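Local coordinates for protein putative RNase YutE (Bacillus subtilis subsp. subtilis str. 168, PDB 1YLM) that probably acts as an RNase toxin of the HepT family in a putative type VII toxin-antitoxin system and is probably neutralised by a cognate antitoxin, at residues L13-H18 / G42-E47; I93-T98 / S108-R113. All coordinates share one frame; numbering follows the deposited sequence.

How the contacts relate
Contact 1 joins two long helices about 6 Å from the centre of the chain, against about 13 Å for contact 2 (centres), which pairs the turn that leads into helix 96-100 with helix 108-117; the two contacts lie about 14 Å apart. Residues 13-18 and 42-47 meet through apolar side chains without a hydrogen bond between them, whereas 93-98 and 108-113 combine a leucine-ring contact with a hydrogen bond to an exposed glutamate; contact 2 is otherwise buried. The same helix 32-59 serves both: E47 OE2 of contact 1 forms a salt bridge of 2.6 Å with NE of R96 in contact 2, and I46 packs on that arginine, an active-site residue inferred from relatives.

Contact 1. Residues L13-H18 / G42-E47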
ATOM      1  N   LEU A  13     -14.154 -10.328   1.075  1.00 14.81           N
ATOM      2  CA  LEU A  13     -13.797 -11.739   1.291  1.00 15.23           C
ATOM      3  C   LEU A  13     -13.495 -12.481  -0.013  1.00 14.41           C
ATOM      4  O   LEU A  13     -12.556 -13.265  -0.082  1.00 14.25           O
ATOM      5  CB  LEU A  13     -14.901 -12.473   2.079  1.00 15.59           C
ATOM      6  CG  LEU A  13     -15.112 -12.106   3.556  1.00 17.87           C
ATOM      7  CD1 LEU A  13     -16.167 -13.033   4.167  1.00 15.94           C
ATOM      8  CD2 LEU A  13     -13.841 -12.182   4.348  1.00 18.15           C
ATOM      9  N   GLY A  14     -14.298 -12.238  -1.049  1.00 14.30           N
ATOM     10  CA  GLY A  14     -14.040 -12.840  -2.367  1.00 14.28           C
ATOM     11  C   GLY A  14     -12.707 -12.400  -2.951  1.00 14.71           C
ATOM     12  O   GLY A  14     -11.952 -13.214  -3.485  1.00 14.91           O
ATOM     13  N   PHE A  15     -12.438 -11.092  -2.862  1.00 15.19           N
ATOM     14  CA  PHE A  15     -11.179 -10.513  -3.317  1.00 14.73           C
ATOM     15  C   PHE A  15     -10.008 -11.153  -2.577  1.00 15.52           C
ATOM     16  O   PHE A  15      -9.027 -11.583  -3.193  1.00 15.32           O
ATOM     17  CB  PHE A  15     -11.216  -9.022  -3.026  1.00 14.99           C
ATOM     18  CG  PHE A  15     -10.029  -8.256  -3.549  1.00 14.38           C
ATOM     19  CD1 PHE A  15     -10.005  -7.805  -4.878  1.00 16.43           C
ATOM     20  CD2 PHE A  15      -8.970  -7.932  -2.697  1.00 15.12           C
ATOM     21  CE1 PHE A  15      -8.906  -7.057  -5.353  1.00 15.36           C
ATOM     22  CE2 PHE A  15      -7.873  -7.189  -3.167  1.00 15.54           C
ATOM     23  CZ  PHE A  15      -7.848  -6.761  -4.491  1.00 14.40           C
ATOM     24  N   PHE A  16     -10.108 -11.171  -1.248  1.00 15.41           N
ATOM     25  CA  PHE A  16      -9.155 -11.858  -0.369  1.00 16.06           C
ATOM     26  C   PHE A  16      -8.849 -13.286  -0.832  1.00 15.92           C
ATOM     27  O   PHE A  16      -7.682 -13.675  -0.974  1.00 16.21           O
ATOM     28  CB  PHE A  16      -9.723 -11.858   1.060  1.00 15.90           C
ATOM     29  CG  PHE A  16      -8.871 -12.599   2.071  1.00 17.77           C
ATOM     30  CD1 PHE A  16      -7.873 -11.932   2.787  1.00 16.52           C
ATOM     31  CD2 PHE A  16      -9.108 -13.945   2.340  1.00 17.88           C
ATOM     32  CE1 PHE A  16      -7.090 -12.610   3.745  1.00 15.97           C
ATOM     33  CE2 PHE A  16      -8.333 -14.632   3.290  1.00 17.49           C
ATOM     34  CZ  PHE A  16      -7.326 -13.959   3.996  1.00 15.70           C
ATOM     35  N   GLU A  17      -9.893 -14.075  -1.056  1.00 16.59           N
ATOM     36  CA  GLU A  17      -9.717 -15.458  -1.462  1.00 17.86           C
ATOM     37  C   GLU A  17      -8.974 -15.573  -2.807  1.00 18.26           C
ATOM     38  O   GLU A  17      -8.096 -16.432  -2.981  1.00 18.00           O
ATOM     39  CB  GLU A  17     -11.076 -16.160  -1.478  1.00 18.06           C
ATOM     40  CG  GLU A  17     -11.545 -16.509  -0.045  1.00 19.33           C
ATOM     41  CD  GLU A  17     -12.924 -17.164   0.005  1.00 20.82           C
ATOM     42  OE1 GLU A  17     -13.810 -16.752  -0.768  1.00 21.52           O
ATOM     43  OE2 GLU A  17     -13.117 -18.067   0.857  1.00 24.50           O
ATOM     44  N   HIS A  18      -9.295 -14.686  -3.740  1.00 18.49           N
ATOM     45  CA  HIS A  18      -8.570 -14.646  -5.012  1.00 18.66           C
ATOM     46  C   HIS A  18      -7.071 -14.409  -4.789  1.00 18.97           C
ATOM     47  O   HIS A  18      -6.233 -15.113  -5.366  1.00 18.46           O
ATOM     48  CB  HIS A  18      -9.165 -13.605  -5.966  1.00 19.14           C
ATOM     49  CG  HIS A  18      -8.558 -13.639  -7.337  1.00 21.63           C
ATOM     50  ND1 HIS A  18      -8.707 -14.711  -8.197  1.00 26.15           N
ATOM     51  CD2 HIS A  18      -7.774 -12.744  -7.986  1.00 22.53           C
ATOM     52  CE1 HIS A  18      -8.052 -14.463  -9.320  1.00 24.34           C
ATOM     53  NE2 HIS A  18      -7.478 -13.277  -9.217  1.00 22.73           N
ATOM     54  N   GLY A  42       0.635  -9.533   0.055  1.00 13.80           N
ATOM     55  CA  GLY A  42       0.749  -9.334   1.517  1.00 13.69           C
ATOM     56  C   GLY A  42      -0.051  -8.138   2.010  1.00 13.65           C
ATOM     57  O   GLY A  42      -0.851  -8.249   2.967  1.00 13.93           O
ATOM     58  N   HIS A  43       0.128  -7.007   1.330  1.00 13.35           N
ATOM     59  CA  HIS A  43      -0.578  -5.759   1.635  1.00 13.54           C
ATOM     60  C   HIS A  43      -2.089  -5.980   1.534  1.00 13.91           C
ATOM     61  O   HIS A  43      -2.835  -5.674   2.483  1.00 13.02           O
ATOM     62  CB  HIS A  43      -0.109  -4.641   0.696  1.00 14.17           C
ATOM     63  CG  HIS A  43      -0.716  -3.302   0.986  1.00 15.09           C
ATOM     64  ND1 HIS A  43      -0.574  -2.225   0.135  1.00 17.82           N
ATOM     65  CD2 HIS A  43      -1.448  -2.858   2.038  1.00 16.03           C
ATOM     66  CE1 HIS A  43      -1.191  -1.175   0.652  1.00 17.22           C
ATOM     67  NE2 HIS A  43      -1.756  -1.542   1.791  1.00 15.97           N
ATOM     68  N   LEU A  44      -2.530  -6.541   0.399  1.00 14.01           N
ATOM     69  CA  LEU A  44      -3.966  -6.803   0.191  1.00 13.88           C
ATOM     70  C   LEU A  44      -4.589  -7.750   1.221  1.00 14.34           C
ATOM     71  O   LEU A  44      -5.699  -7.488   1.689  1.00 14.68           O
ATOM     72  CB  LEU A  44      -4.243  -7.269  -1.240  1.00 13.68           C
ATOM     73  CG  LEU A  44      -3.914  -6.228  -2.326  1.00 12.99           C
ATOM     74  CD1 LEU A  44      -4.071  -6.840  -3.718  1.00 12.67           C
ATOM     75  CD2 LEU A  44      -4.745  -4.936  -2.174  1.00 14.05           C
ATOM     76  N   LEU A  45      -3.902  -8.845   1.553  1.00 14.34           N
ATOM     77  CA  LEU A  45      -4.395  -9.790   2.568  1.00 14.80           C
ATOM     78  C   LEU A  45      -4.634  -9.067   3.903  1.00 14.36           C
ATOM     79  O   LEU A  45      -5.707  -9.185   4.514  1.00 14.24           O
ATOM     80  CB  LEU A  45      -3.407 -10.962   2.755  1.00 14.55           C
ATOM     81  CG  LEU A  45      -3.196 -11.920   1.573  1.00 17.28           C
ATOM     82  CD1 LEU A  45      -2.150 -12.984   1.916  1.00 17.73           C
ATOM     83  CD2 LEU A  45      -4.517 -12.556   1.133  1.00 18.81           C
ATOM     84  N   ILE A  46      -3.635  -8.298   4.331  1.00 14.65           N
ATOM     85  CA  ILE A  46      -3.698  -7.524   5.587  1.00 14.28           C
ATOM     86  C   ILE A  46      -4.865  -6.517   5.574  1.00 14.41           C
ATOM     87  O   ILE A  46      -5.663  -6.466   6.524  1.00 14.29           O
ATOM     88  CB  ILE A  46      -2.348  -6.783   5.871  1.00 13.83           C
ATOM     89  CG1 ILE A  46      -1.236  -7.810   6.164  1.00 14.11           C
ATOM     90  CG2 ILE A  46      -2.524  -5.810   7.052  1.00 15.29           C
ATOM     91  CD1 ILE A  46       0.202  -7.241   6.169  1.00 13.74           C
ATOM     92  N   GLU A  47      -4.957  -5.721   4.506  1.00 14.82           N
ATOM     93  CA  GLU A  47      -6.001  -4.687   4.389  1.00 15.33           C
ATOM     94  C   GLU A  47      -7.409  -5.288   4.402  1.00 15.23           C
ATOM     95  O   GLU A  47      -8.305  -4.737   5.051  1.00 14.18           O
ATOM     96  CB  GLU A  47      -5.819  -3.824   3.137  1.00 15.67           C
ATOM     97  CG  GLU A  47      -4.642  -2.837   3.147  1.00 19.51           C
ATOM     98  CD  GLU A  47      -4.431  -2.140   4.490  1.00 21.39           C
ATOM     99  OE1 GLU A  47      -5.127  -1.141   4.830  1.00 21.54           O
ATOM    100  OE2 GLU A  47      -3.540  -2.600   5.200  1.00 24.01           O
TER
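F16 and L45 form the tighter half of this helix-helix contact: their CA atoms, 6.0 Å apart, are the nearest CA pair of the two segments, and F16 CE1 lies 3.7 Å from L45 CD2. With chi1 near 177° the F16 ring swings out beside its own carbonyl carbon, which carries CE1 across to the methyl CD2 of L45 from an oblique direction, while the in-plane edge of the ring lies toward the carbonyl O of L45, 3.8 Å from F16 CE1. Both residues are buried.

F15 and L44 make the second pairing, and in both pairs the side chains cross at about a right angle. Here the far end of the ring meets the leucine, F15 CZ being 3.9 Å from L44 CD1, and F15 CE2 is 4.0 Å from the other methyl, L44 CD2. F15 remains partly exposed; one turn on, exposed H18 turns to the second subunit, its NE2 hydrogen-bonded to OE1 of E32 there. With no hydrogen bond across the pair of segments and 207 Å² buried in total, the join is apolar packing.

F16 also touches P126 of helix 119-137, and L13 packs on I129 of the same helix, so helix 6-23 is flanked by it as well as by helix 32-59. On the F15 side the neighbour is the other chain of the homodimer: L104 of the second subunit packs on F15, and its Y103 on L44.

Contact 2. Residues I93-T98 / S108-R113; sequences IAYRKT and SGELYR
Y95 meets E110 with its hydroxyl and one ring edge, and L111 with the CD2-CE2 side of the ring. The phenol OH donates a hydrogen bond to E110 OE1, at 2.7 Å, using the anti lone pair of that oxygen, the one directed away from the other carboxylate oxygen. OE1 lies in the plane of the tyrosine ring at its edge, 3.2 Å from Y95 CE1, yet the carboxylate plane is turned 73° from that of the ring. E110 reaches this place with CG anti to the backbone N (chi1 178°) and an extended chain beyond it.

L111 approaches the other side of the phenol's outline obliquely: its methyl CD1 is 3.9 Å from Y95 CD2, and its CB is 4.1 Å from Y95 CE2. Within 93-98, T98 CB sits 4.0 Å above the ring plane, over the centre of one face, so the ring is packed from its own segment as well as from the opposing helix. Y95 and L111 are buried, while E110 is exposed, placing the polar bond at the outer margin of the apolar contact.

The Y95 oxygen also accepts a hydrogen bond from D107 N, just before helix 108-117, so two bonds hold it. The type I beta turn from I93 leads directly to R96, the active-site arginine by similarity, which makes a cation-pi contact with Y68. Helix 96-100 begins the RX(4)HXY motif, also assigned by similarity, which runs on to Y103 with Q101 at its histidine position. Both segments rest against helix 32-59, R96 packing on L50 and Y112 on L38.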
ATOM      1  N   ILE A  93      -0.271  -9.246  10.279  1.00 16.65           N
ATOM      2  CA  ILE A  93      -0.649  -7.840  10.375  1.00 16.36           C
ATOM      3  C   ILE A  93       0.521  -6.948  10.822  1.00 16.06           C
ATOM      4  O   ILE A  93       0.651  -5.796  10.388  1.00 14.71           O
ATOM      5  CB  ILE A  93      -1.884  -7.681  11.317  1.00 16.08           C
ATOM      6  CG1 ILE A  93      -3.133  -8.271  10.628  1.00 16.35           C
ATOM      7  CG2 ILE A  93      -2.079  -6.216  11.750  1.00 15.62           C
ATOM      8  CD1 ILE A  93      -4.308  -8.585  11.568  1.00 17.86           C
ATOM      9  N   ALA A  94       1.379  -7.492  11.679  1.00 16.56           N
ATOM     10  CA  ALA A  94       2.558  -6.768  12.152  1.00 16.91           C
ATOM     11  C   ALA A  94       3.499  -6.361  11.010  1.00 16.55           C
ATOM     12  O   ALA A  94       4.319  -5.460  11.183  1.00 16.98           O
ATOM     13  CB  ALA A  94       3.294  -7.598  13.206  1.00 17.02           C
ATOM     14  N   TYR A  95       3.353  -6.999   9.841  1.00 16.38           N
ATOM     15  CA  TYR A  95       4.152  -6.630   8.660  1.00 16.76           C
ATOM     16  C   TYR A  95       3.640  -5.384   7.907  1.00 16.28           C
ATOM     17  O   TYR A  95       4.310  -4.872   7.014  1.00 15.29           O
ATOM     18  CB  TYR A  95       4.337  -7.839   7.711  1.00 17.12           C
ATOM     19  CG  TYR A  95       5.671  -7.817   6.992  1.00 18.69           C
ATOM     20  CD1 TYR A  95       6.850  -8.137   7.667  1.00 19.59           C
ATOM     21  CD2 TYR A  95       5.762  -7.450   5.638  1.00 20.02           C
ATOM     22  CE1 TYR A  95       8.079  -8.111   7.022  1.00 19.42           C
ATOM     23  CE2 TYR A  95       7.009  -7.401   4.985  1.00 18.17           C
ATOM     24  CZ  TYR A  95       8.156  -7.740   5.686  1.00 18.69           C
ATOM     25  OH  TYR A  95       9.400  -7.720   5.073  1.00 17.53           O
ATOM     26  N   ARG A  96       2.451  -4.894   8.273  1.00 16.74           N
ATOM     27  CA  ARG A  96       1.816  -3.794   7.555  1.00 16.76           C
ATOM     28  C   ARG A  96       2.699  -2.557   7.482  1.00 16.74           C
ATOM     29  O   ARG A  96       2.839  -1.973   6.423  1.00 15.72           O
ATOM     30  CB  ARG A  96       0.467  -3.419   8.169  1.00 16.89           C
ATOM     31  CG  ARG A  96      -0.361  -2.496   7.271  1.00 17.89           C
ATOM     32  CD  ARG A  96      -1.618  -2.003   7.994  1.00 19.19           C
ATOM     33  NE  ARG A  96      -2.446  -1.168   7.121  1.00 20.36           N
ATOM     34  CZ  ARG A  96      -2.413   0.161   7.067  1.00 23.66           C
ATOM     35  NH1 ARG A  96      -1.594   0.869   7.849  1.00 22.23           N
ATOM     36  NH2 ARG A  96      -3.220   0.797   6.222  1.00 23.39           N
ATOM     37  N   LYS A  97       3.289  -2.155   8.605  1.00 16.94           N
ATOM     38  CA  LYS A  97       4.089  -0.925   8.622  1.00 17.96           C
ATOM     39  C   LYS A  97       5.265  -1.000   7.643  1.00 17.06           C
ATOM     40  O   LYS A  97       5.575  -0.019   6.966  1.00 17.11           O
ATOM     41  CB  LYS A  97       4.589  -0.613  10.046  1.00 17.67           C
ATOM     42  CG  LYS A  97       5.341   0.708  10.178  1.00 21.15           C
ATOM     43  CD  LYS A  97       5.871   0.878  11.615  1.00 20.87           C
ATOM     44  CE  LYS A  97       6.485   2.272  11.852  1.00 25.29           C
ATOM     45  NZ  LYS A  97       6.888   2.452  13.307  1.00 26.35           N
ATOM     46  N   THR A  98       5.900  -2.166   7.559  1.00 17.21           N
ATOM     47  CA  THR A  98       6.975  -2.379   6.592  1.00 17.28           C
ATOM     48  C   THR A  98       6.478  -2.221   5.155  1.00 17.65           C
ATOM     49  O   THR A  98       7.132  -1.581   4.322  1.00 16.72           O
ATOM     50  CB  THR A  98       7.644  -3.759   6.784  1.00 18.22           C
ATOM     51  OG1 THR A  98       8.194  -3.828   8.114  1.00 19.65           O
ATOM     52  CG2 THR A  98       8.768  -3.946   5.766  1.00 16.85           C
ATOM     53  N   SER A 108      10.725  -9.650   0.560  1.00 18.88           N
ATOM     54  CA  SER A 108       9.753 -10.602   0.032  1.00 19.47           C
ATOM     55  C   SER A 108       9.959 -12.051   0.493  1.00 19.02           C
ATOM     56  O   SER A 108       8.999 -12.792   0.606  1.00 18.20           O
ATOM     57  CB  SER A 108       9.660 -10.499  -1.500  1.00 19.98           C
ATOM     58  OG  SER A 108       8.881  -9.359  -1.840  1.00 21.82           O
ATOM     59  N   GLY A 109      11.199 -12.448   0.788  1.00 19.10           N
ATOM     60  CA  GLY A 109      11.447 -13.814   1.295  1.00 19.22           C
ATOM     61  C   GLY A 109      10.861 -14.004   2.690  1.00 19.21           C
ATOM     62  O   GLY A 109      10.208 -15.011   2.983  1.00 18.75           O
ATOM     63  N   GLU A 110      11.098 -13.007   3.538  1.00 19.56           N
ATOM     64  CA  GLU A 110      10.540 -12.907   4.872  1.00 19.96           C
ATOM     65  C   GLU A 110       9.005 -12.968   4.824  1.00 19.59           C
ATOM     66  O   GLU A 110       8.377 -13.728   5.557  1.00 18.93           O
ATOM     67  CB  GLU A 110      11.007 -11.562   5.426  1.00 21.03           C
ATOM     68  CG  GLU A 110      10.542 -11.186   6.757  1.00 23.10           C
ATOM     69  CD  GLU A 110      11.312  -9.983   7.274  1.00 22.73           C
ATOM     70  OE1 GLU A 110      11.186  -8.875   6.717  1.00 23.99           O
ATOM     71  OE2 GLU A 110      12.048 -10.140   8.246  1.00 25.81           O
ATOM     72  N   LEU A 111       8.425 -12.159   3.937  1.00 18.86           N
ATOM     73  CA  LEU A 111       6.980 -12.067   3.793  1.00 18.31           C
ATOM     74  C   LEU A 111       6.398 -13.398   3.303  1.00 18.59           C
ATOM     75  O   LEU A 111       5.391 -13.866   3.831  1.00 18.80           O
ATOM     76  CB  LEU A 111       6.622 -10.921   2.841  1.00 18.48           C
ATOM     77  CG  LEU A 111       5.134 -10.762   2.495  1.00 17.52           C
ATOM     78  CD1 LEU A 111       4.284 -10.580   3.755  1.00 17.84           C
ATOM     79  CD2 LEU A 111       4.984  -9.577   1.546  1.00 18.70           C
ATOM     80  N   TYR A 112       7.050 -14.023   2.316  1.00 18.78           N
ATOM     81  CA  TYR A 112       6.650 -15.359   1.880  1.00 19.95           C
ATOM     82  C   TYR A 112       6.538 -16.326   3.057  1.00 19.47           C
ATOM     83  O   TYR A 112       5.530 -17.039   3.197  1.00 18.02           O
ATOM     84  CB  TYR A 112       7.607 -15.940   0.820  1.00 21.34           C
ATOM     85  CG  TYR A 112       7.194 -17.332   0.383  1.00 24.14           C
ATOM     86  CD1 TYR A 112       6.338 -17.516  -0.702  1.00 24.95           C
ATOM     87  CD2 TYR A 112       7.630 -18.464   1.087  1.00 25.91           C
ATOM     88  CE1 TYR A 112       5.939 -18.787  -1.087  1.00 26.73           C
ATOM     89  CE2 TYR A 112       7.232 -19.736   0.714  1.00 27.35           C
ATOM     90  CZ  TYR A 112       6.391 -19.887  -0.374  1.00 26.59           C
ATOM     91  OH  TYR A 112       6.007 -21.153  -0.749  1.00 29.79           O
ATOM     92  N   ARG A 113       7.581 -16.352   3.894  1.00 19.00           N
ATOM     93  CA  ARG A 113       7.624 -17.291   5.010  1.00 19.30           C
ATOM     94  C   ARG A 113       6.524 -16.999   6.003  1.00 19.31           C
ATOM     95  O   ARG A 113       5.928 -17.913   6.564  1.00 18.46           O
ATOM     96  CB  ARG A 113       9.001 -17.288   5.682  1.00 19.98           C
ATOM     97  CG  ARG A 113      10.035 -18.019   4.813  1.00 20.89           C
ATOM     98  CD  ARG A 113      11.398 -18.115   5.471  1.00 22.06           C
ATOM     99  NE  ARG A 113      12.055 -16.821   5.640  1.00 21.94           N
ATOM    100  CZ  ARG A 113      12.888 -16.266   4.762  1.00 22.76           C
ATOM    101  NH1 ARG A 113      13.167 -16.866   3.606  1.00 24.93           N
ATOM    102  NH2 ARG A 113      13.444 -15.099   5.041  1.00 21.24           N
TER